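Local coordinates for protein Na-translocating NADH-quinone reductase subunit C NqrC (Shewanella oneidensis, PDB 4XHF) that binds flavin mononucleotide in a soluble domain of the FMN-binding family, as the NqrC subunit of a larger membrane complex, at residues A[136-149]-A[159-171]. Residues are numbered along the deposited sequence; the frame is centred on the assembly and turned at random.
With FMN (flavin mononucleotide), chain E.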
loop_
_atom_site.group_PDB
_atom_site.type_symbol
_atom_site.label_atom_id
_atom_site.label_comp_id
_atom_site.label_asym_id
_atom_site.label_seq_id
_atom_site.Cartn_x
_atom_site.Cartn_y
_atom_site.Cartn_z
ATOM N N PHE A 136 -2.626 -0.937 -1.438
ATOM C CA PHE A 136 -2.882 -0.549 -2.813
ATOM C C PHE A 136 -2.903 -1.802 -3.663
ATOM O O PHE A 136 -2.253 -2.796 -3.338
ATOM C CB PHE A 136 -1.823 0.433 -3.320
ATOM C CG PHE A 136 -0.535 -0.218 -3.711
ATOM C CD1 PHE A 136 0.295 -0.768 -2.752
ATOM C CD2 PHE A 136 -0.154 -0.279 -5.037
ATOM C CE1 PHE A 136 1.483 -1.364 -3.107
ATOM C CE2 PHE A 136 1.032 -0.877 -5.400
ATOM C CZ PHE A 136 1.852 -1.420 -4.433
ATOM N N TYR A 137 -3.673 -1.761 -4.740
ATOM C CA TYR A 137 -3.697 -2.860 -5.687
ATOM C C TYR A 137 -4.247 -2.385 -7.018
ATOM O O TYR A 137 -4.921 -1.358 -7.094
ATOM C CB TYR A 137 -4.521 -4.033 -5.148
ATOM C CG TYR A 137 -5.996 -3.747 -4.976
ATOM C CD1 TYR A 137 -6.468 -3.088 -3.850
ATOM C CD2 TYR A 137 -6.918 -4.153 -5.932
ATOM C CE1 TYR A 137 -7.816 -2.830 -3.687
ATOM C CE2 TYR A 137 -8.267 -3.901 -5.776
ATOM C CZ TYR A 137 -8.711 -3.241 -4.652
ATOM O OH TYR A 137 -10.054 -2.989 -4.498
ATOM N N GLY A 138 -3.938 -3.131 -8.068
ATOM C CA GLY A 138 -4.351 -2.766 -9.408
ATOM C C GLY A 138 -3.951 -3.838 -10.397
ATOM O O GLY A 138 -3.092 -4.669 -10.110
ATOM N N LYS A 139 -4.580 -3.824 -11.566
ATOM C CA LYS A 139 -4.275 -4.808 -12.590
ATOM C C LYS A 139 -2.924 -4.510 -13.222
ATOM O O LYS A 139 -2.657 -3.381 -13.637
ATOM C CB LYS A 139 -5.361 -4.830 -13.665
ATOM C CG LYS A 139 -5.234 -5.990 -14.639
ATOM C CD LYS A 139 -5.945 -5.703 -15.948
ATOM C CE LYS A 139 -5.865 -6.893 -16.890
ATOM N NZ LYS A 139 -6.614 -8.069 -16.371
ATOM N N GLY A 140 -2.071 -5.527 -13.282
ATOM C CA GLY A 140 -0.825 -5.433 -14.018
ATOM C C GLY A 140 -1.094 -5.616 -15.497
ATOM O O GLY A 140 -1.848 -4.849 -16.099
ATOM N N LEU A 141 -0.484 -6.643 -16.081
ATOM C CA LEU A 141 -0.720 -6.984 -17.479
ATOM C C LEU A 141 -1.774 -8.082 -17.591
ATOM O O LEU A 141 -2.625 -8.045 -18.481
ATOM C CB LEU A 141 0.583 -7.424 -18.155
ATOM C CG LEU A 141 0.488 -7.832 -19.629
ATOM C CD1 LEU A 141 -0.078 -6.713 -20.494
ATOM C CD2 LEU A 141 1.850 -8.253 -20.144
ATOM N N TRP A 142 -1.725 -9.045 -16.673
ATOM C CA TRP A 142 -2.584 -10.222 -16.752
ATOM C C TRP A 142 -3.334 -10.510 -15.459
ATOM O O TRP A 142 -4.244 -11.339 -15.442
ATOM C CB TRP A 142 -1.756 -11.453 -17.132
ATOM C CG TRP A 142 -1.183 -11.365 -18.501
ATOM C CD1 TRP A 142 0.137 -11.304 -18.837
ATOM C CD2 TRP A 142 -1.914 -11.311 -19.729
ATOM N NE1 TRP A 142 0.273 -11.223 -20.201
ATOM C CE2 TRP A 142 -0.973 -11.224 -20.771
ATOM C CE3 TRP A 142 -3.275 -11.331 -20.050
ATOM C CZ2 TRP A 142 -1.346 -11.158 -22.110
ATOM C CZ3 TRP A 142 -3.643 -11.265 -21.379
ATOM C CH2 TRP A 142 -2.683 -11.182 -22.391
ATOM N N SER A 143 -2.959 -9.831 -14.382
ATOM C CA SER A 143 -3.507 -10.152 -13.071
ATOM C C SER A 143 -3.547 -8.959 -12.131
ATOM O O SER A 143 -2.956 -7.914 -12.403
ATOM C CB SER A 143 -2.685 -11.268 -12.428
ATOM O OG SER A 143 -1.367 -10.822 -12.162
ATOM N N MET A 144 -4.255 -9.138 -11.021
ATOM C CA MET A 144 -4.289 -8.150 -9.956
ATOM C C MET A 144 -3.038 -8.274 -9.099
ATOM O O MET A 144 -2.617 -9.378 -8.749
ATOM C CB MET A 144 -5.539 -8.330 -9.093
ATOM C CG MET A 144 -6.860 -8.120 -9.828
ATOM S SD MET A 144 -7.005 -6.521 -10.654
ATOM C CE MET A 144 -6.586 -5.418 -9.314
ATOM N N ILE A 145 -2.455 -7.129 -8.765
ATOM C CA ILE A 145 -1.266 -7.072 -7.928
ATOM C C ILE A 145 -1.615 -6.347 -6.633
ATOM O O ILE A 145 -2.152 -5.246 -6.670
ATOM C CB ILE A 145 -0.105 -6.353 -8.650
ATOM C CG1 ILE A 145 0.215 -7.057 -9.976
ATOM C CG2 ILE A 145 1.133 -6.306 -7.764
ATOM C CD1 ILE A 145 1.112 -6.257 -10.905
ATOM N N TYR A 146 -1.320 -6.982 -5.500
ATOM C CA TYR A 146 -1.640 -6.437 -4.181
ATOM C C TYR A 146 -0.388 -6.133 -3.370
ATOM O O TYR A 146 0.585 -6.882 -3.413
ATOM C CB TYR A 146 -2.508 -7.418 -3.396
ATOM C CG TYR A 146 -3.871 -7.646 -3.988
ATOM C CD1 TYR A 146 -4.039 -8.449 -5.106
ATOM C CD2 TYR A 146 -4.994 -7.070 -3.418
ATOM C CE1 TYR A 146 -5.287 -8.661 -5.646
ATOM C CE2 TYR A 146 -6.244 -7.276 -3.947
ATOM C CZ TYR A 146 -6.388 -8.072 -5.060
ATOM O OH TYR A 146 -7.643 -8.276 -5.587
ATOM N N GLY A 147 -0.433 -5.051 -2.601
ATOM C CA GLY A 147 0.695 -4.672 -1.774
ATOM C C GLY A 147 0.375 -3.570 -0.785
ATOM O O GLY A 147 -0.787 -3.212 -0.588
ATOM N N TYR A 148 1.423 -3.039 -0.161
ATOM C CA TYR A 148 1.305 -1.937 0.787
ATOM C C TYR A 148 2.379 -0.890 0.508
ATOM O O TYR A 148 3.494 -1.231 0.107
ATOM C CB TYR A 148 1.426 -2.441 2.232
ATOM C CG TYR A 148 0.313 -3.370 2.663
ATOM C CD1 TYR A 148 -0.854 -2.876 3.232
ATOM C CD2 TYR A 148 0.430 -4.744 2.502
ATOM C CE1 TYR A 148 -1.873 -3.725 3.625
ATOM C CE2 TYR A 148 -0.583 -5.600 2.893
ATOM C CZ TYR A 148 -1.732 -5.085 3.454
ATOM O OH TYR A 148 -2.744 -5.931 3.844
ATOM N N VAL A 149 2.026 0.377 0.707
ATOM C CA VAL A 149 2.977 1.483 0.625
ATOM C C VAL A 149 3.007 2.258 1.935
ATOM O O VAL A 149 1.975 2.732 2.412
ATOM C CB VAL A 149 2.630 2.459 -0.513
ATOM C CG1 VAL A 149 3.649 3.591 -0.586
ATOM C CG2 VAL A 149 2.566 1.727 -1.833
ATOM N N LYS A 159 8.317 5.421 2.402
ATOM C CA LYS A 159 9.134 4.779 3.430
ATOM C C LYS A 159 9.381 3.309 3.096
ATOM O O LYS A 159 10.274 2.675 3.655
ATOM C CB LYS A 159 8.457 4.899 4.800
ATOM C CG LYS A 159 9.353 4.576 5.992
ATOM C CD LYS A 159 10.322 5.711 6.290
ATOM C CE LYS A 159 11.148 5.432 7.535
ATOM N NZ LYS A 159 10.294 5.296 8.744
ATOM N N GLY A 160 8.579 2.766 2.186
ATOM C CA GLY A 160 8.747 1.392 1.754
ATOM C C GLY A 160 7.555 0.860 0.985
ATOM O O GLY A 160 6.412 1.237 1.247
ATOM N N VAL A 161 7.837 -0.014 0.025
ATOM C CA VAL A 161 6.804 -0.676 -0.759
ATOM C C VAL A 161 6.940 -2.187 -0.621
ATOM O O VAL A 161 8.039 -2.731 -0.728
ATOM C CB VAL A 161 6.889 -0.283 -2.242
ATOM C CG1 VAL A 161 5.859 -1.048 -3.067
ATOM C CG2 VAL A 161 6.689 1.213 -2.398
ATOM N N VAL A 162 5.814 -2.851 -0.381
ATOM C CA VAL A 162 5.774 -4.301 -0.250
ATOM C C VAL A 162 4.656 -4.862 -1.117
ATOM O O VAL A 162 3.486 -4.568 -0.887
ATOM C CB VAL A 162 5.548 -4.737 1.217
ATOM C CG1 VAL A 162 5.432 -6.254 1.322
ATOM C CG2 VAL A 162 6.674 -4.239 2.105
ATOM N N VAL A 163 5.022 -5.661 -2.114
ATOM C CA VAL A 163 4.047 -6.388 -2.922
ATOM C C VAL A 163 4.073 -7.844 -2.475
ATOM O O VAL A 163 5.143 -8.442 -2.370
ATOM C CB VAL A 163 4.350 -6.270 -4.435
ATOM C CG1 VAL A 163 3.408 -7.139 -5.261
ATOM C CG2 VAL A 163 4.249 -4.820 -4.882
ATOM N N TYR A 164 2.897 -8.405 -2.203
ATOM C CA TYR A 164 2.804 -9.737 -1.609
ATOM C C TYR A 164 1.966 -10.722 -2.429
ATOM O O TYR A 164 1.925 -11.911 -2.110
ATOM C CB TYR A 164 2.228 -9.634 -0.192
ATOM C CG TYR A 164 0.788 -9.173 -0.136
ATOM C CD1 TYR A 164 -0.257 -10.077 -0.280
ATOM C CD2 TYR A 164 0.473 -7.837 0.070
ATOM C CE1 TYR A 164 -1.572 -9.663 -0.230
ATOM C CE2 TYR A 164 -0.842 -7.415 0.124
ATOM C CZ TYR A 164 -1.859 -8.335 -0.027
ATOM O OH TYR A 164 -3.172 -7.934 0.024
ATOM N N GLU A 165 1.295 -10.240 -3.471
ATOM C CA GLU A 165 0.479 -11.119 -4.310
ATOM C C GLU A 165 0.383 -10.621 -5.748
ATOM O O GLU A 165 0.257 -9.422 -5.997
ATOM C CB GLU A 165 -0.929 -11.264 -3.724
ATOM C CG GLU A 165 -1.880 -12.085 -4.595
ATOM C CD GLU A 165 -3.245 -12.279 -3.964
ATOM O OE1 GLU A 165 -3.385 -12.035 -2.748
ATOM O OE2 GLU A 165 -4.184 -12.673 -4.687
ATOM N N HIS A 166 0.426 -11.561 -6.687
ATOM C CA HIS A 166 0.302 -11.247 -8.102
ATOM C C HIS A 166 0.060 -12.522 -8.899
ATOM O O HIS A 166 0.151 -13.627 -8.363
ATOM C CB HIS A 166 1.559 -10.539 -8.613
ATOM C CG HIS A 166 2.731 -11.451 -8.791
ATOM N ND1 HIS A 166 3.026 -12.057 -9.993
ATOM C CD2 HIS A 166 3.676 -11.871 -7.916
ATOM C CE1 HIS A 166 4.105 -12.806 -9.853
ATOM N NE2 HIS A 166 4.518 -12.711 -8.603
ATOM N N GLY A 167 -0.249 -12.357 -10.181
ATOM C CA GLY A 167 -0.436 -13.479 -11.082
ATOM C C GLY A 167 0.273 -13.247 -12.404
ATOM O O GLY A 167 -0.053 -13.867 -13.416
ATOM N N GLU A 168 1.242 -12.337 -12.392
ATOM C CA GLU A 168 2.025 -12.016 -13.580
ATOM C C GLU A 168 2.945 -13.174 -13.956
ATOM O O GLU A 168 3.297 -13.999 -13.113
ATOM C CB GLU A 168 2.849 -10.747 -13.348
ATOM C CG GLU A 168 2.041 -9.544 -12.876
ATOM C CD GLU A 168 1.117 -8.996 -13.947
ATOM O OE1 GLU A 168 1.527 -8.056 -14.660
ATOM O OE2 GLU A 168 -0.020 -9.497 -14.072
ATOM N N THR A 169 3.338 -13.218 -15.225
ATOM C CA THR A 169 4.161 -14.305 -15.749
ATOM C C THR A 169 5.470 -14.443 -14.968
ATOM O O THR A 169 6.225 -13.476 -14.858
ATOM C CB THR A 169 4.484 -14.082 -17.241
ATOM O OG1 THR A 169 3.286 -13.737 -17.945
ATOM C CG2 THR A 169 5.087 -15.332 -17.856
ATOM N N PRO A 170 5.743 -15.641 -14.413
ATOM C CA PRO A 170 7.031 -15.838 -13.736
ATOM C C PRO A 170 8.206 -15.697 -14.695
ATOM O O PRO A 170 8.130 -16.184 -15.823
ATOM C CB PRO A 170 6.940 -17.271 -13.197
ATOM C CG PRO A 170 5.495 -17.580 -13.149
ATOM C CD PRO A 170 4.880 -16.830 -14.291
ATOM N N GLY A 171 9.273 -15.042 -14.249
ATOM C CA GLY A 171 10.433 -14.805 -15.087
ATOM C C GLY A 171 10.353 -13.475 -15.814
ATOM O O GLY A 171 11.363 -12.969 -16.308
HETATM N N1 FMN E . 5.485 -8.162 -19.798
HETATM C C2 FMN E . 5.063 -7.656 -18.504
HETATM O O2 FMN E . 5.264 -6.549 -18.210
HETATM N N3 FMN E . 4.381 -8.555 -17.566
HETATM C C4 FMN E . 4.129 -9.895 -17.927
HETATM O O4 FMN E . 3.577 -10.613 -17.175
HETATM C C4A FMN E . 4.555 -10.414 -19.275
HETATM N N5 FMN E . 4.300 -11.756 -19.649
HETATM C C5A FMN E . 4.727 -12.227 -20.961
HETATM C C6 FMN E . 4.470 -13.559 -21.321
HETATM C C7 FMN E . 4.781 -14.028 -22.575
HETATM C C7M FMN E . 4.426 -15.453 -22.935
HETATM C C8 FMN E . 5.433 -13.189 -23.483
HETATM C C8M FMN E . 5.637 -13.595 -24.972
HETATM C C9 FMN E . 5.775 -11.847 -23.097
HETATM C C9A FMN E . 5.388 -11.344 -21.849
HETATM N N10 FMN E . 5.642 -9.963 -21.458
HETATM C C10 FMN E . 5.219 -9.521 -20.152
HETATM C "C1'" FMN E . 6.354 -8.990 -22.369
HETATM C "C2'" FMN E . 5.430 -7.883 -22.845
HETATM O "O2'" FMN E . 4.668 -8.367 -23.911
HETATM C "C3'" FMN E . 6.236 -6.678 -23.328
HETATM O "O3'" FMN E . 7.113 -7.104 -24.331
HETATM C "C4'" FMN E . 7.023 -6.025 -22.173
HETATM O "O4'" FMN E . 6.156 -5.708 -21.121
HETATM C "C5'" FMN E . 7.715 -4.738 -22.629
HETATM O "O5'" FMN E . 8.692 -4.419 -21.666
HETATM P P FMN E . 9.401 -2.986 -21.716
HETATM O O1P FMN E . 8.744 -2.078 -22.857
HETATM O O2P FMN E . 10.965 -3.158 -21.997
HETATM O O HOH W 1 -3.387 -4.740 -0.589
#
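The carboxylate of E168 reaches across to the turn 140-143 and takes two successive backbone N-H groups, one on each oxygen. L141 N meets E168 OE1 at 2.8 Å in a nearly straight bond (172°) and W142 N meets OE2, both through syn lone pairs. S143 OG donates to E168 OE2 from the anti side, 2.7 Å away and somewhat out of the carboxylate plane. Glutamate suits the place because its chain, bent at chi2 (-69°), brings two acceptors against the N-H groups of the loop; T223 also bonds OE1 of this buried group. Beside it, I145 CD1 packs on E168 CG, the side chains crossing at about a right angle, while I145 CG2 presses against V163 CG1.

Farther along, Y164 and E165 both face Y146 in a classic beta bulge. Y146 O accepts from Y164 N at 3.0 Å and, weakly, from E165 N. With CG between its backbone N and carbonyl carbon (chi1 67°), the Y164 ring lies back across the neighbouring strand: Y146 O sits over one face, and Y164 CE2 lies 3.6 Å from G147 N. Lacking a side chain, G147 lets the strands close up, its CA 3.9 Å from V163 CA. Y148 meets Y164 rim to rim, Y148 CE2 lying 3.3 Å from Y164 CE2. The extended E165 side chain lies alongside the Y146 ring, pointing the same way; its carboxylate forms a salt bridge with R91, which also makes a cation-pi contact with Y146.

Past E168, T169 OG1 donates to FMN N5. A bulged antiparallel hairpin thus leads into one wall of an FMN-binding domain's flavin pocket.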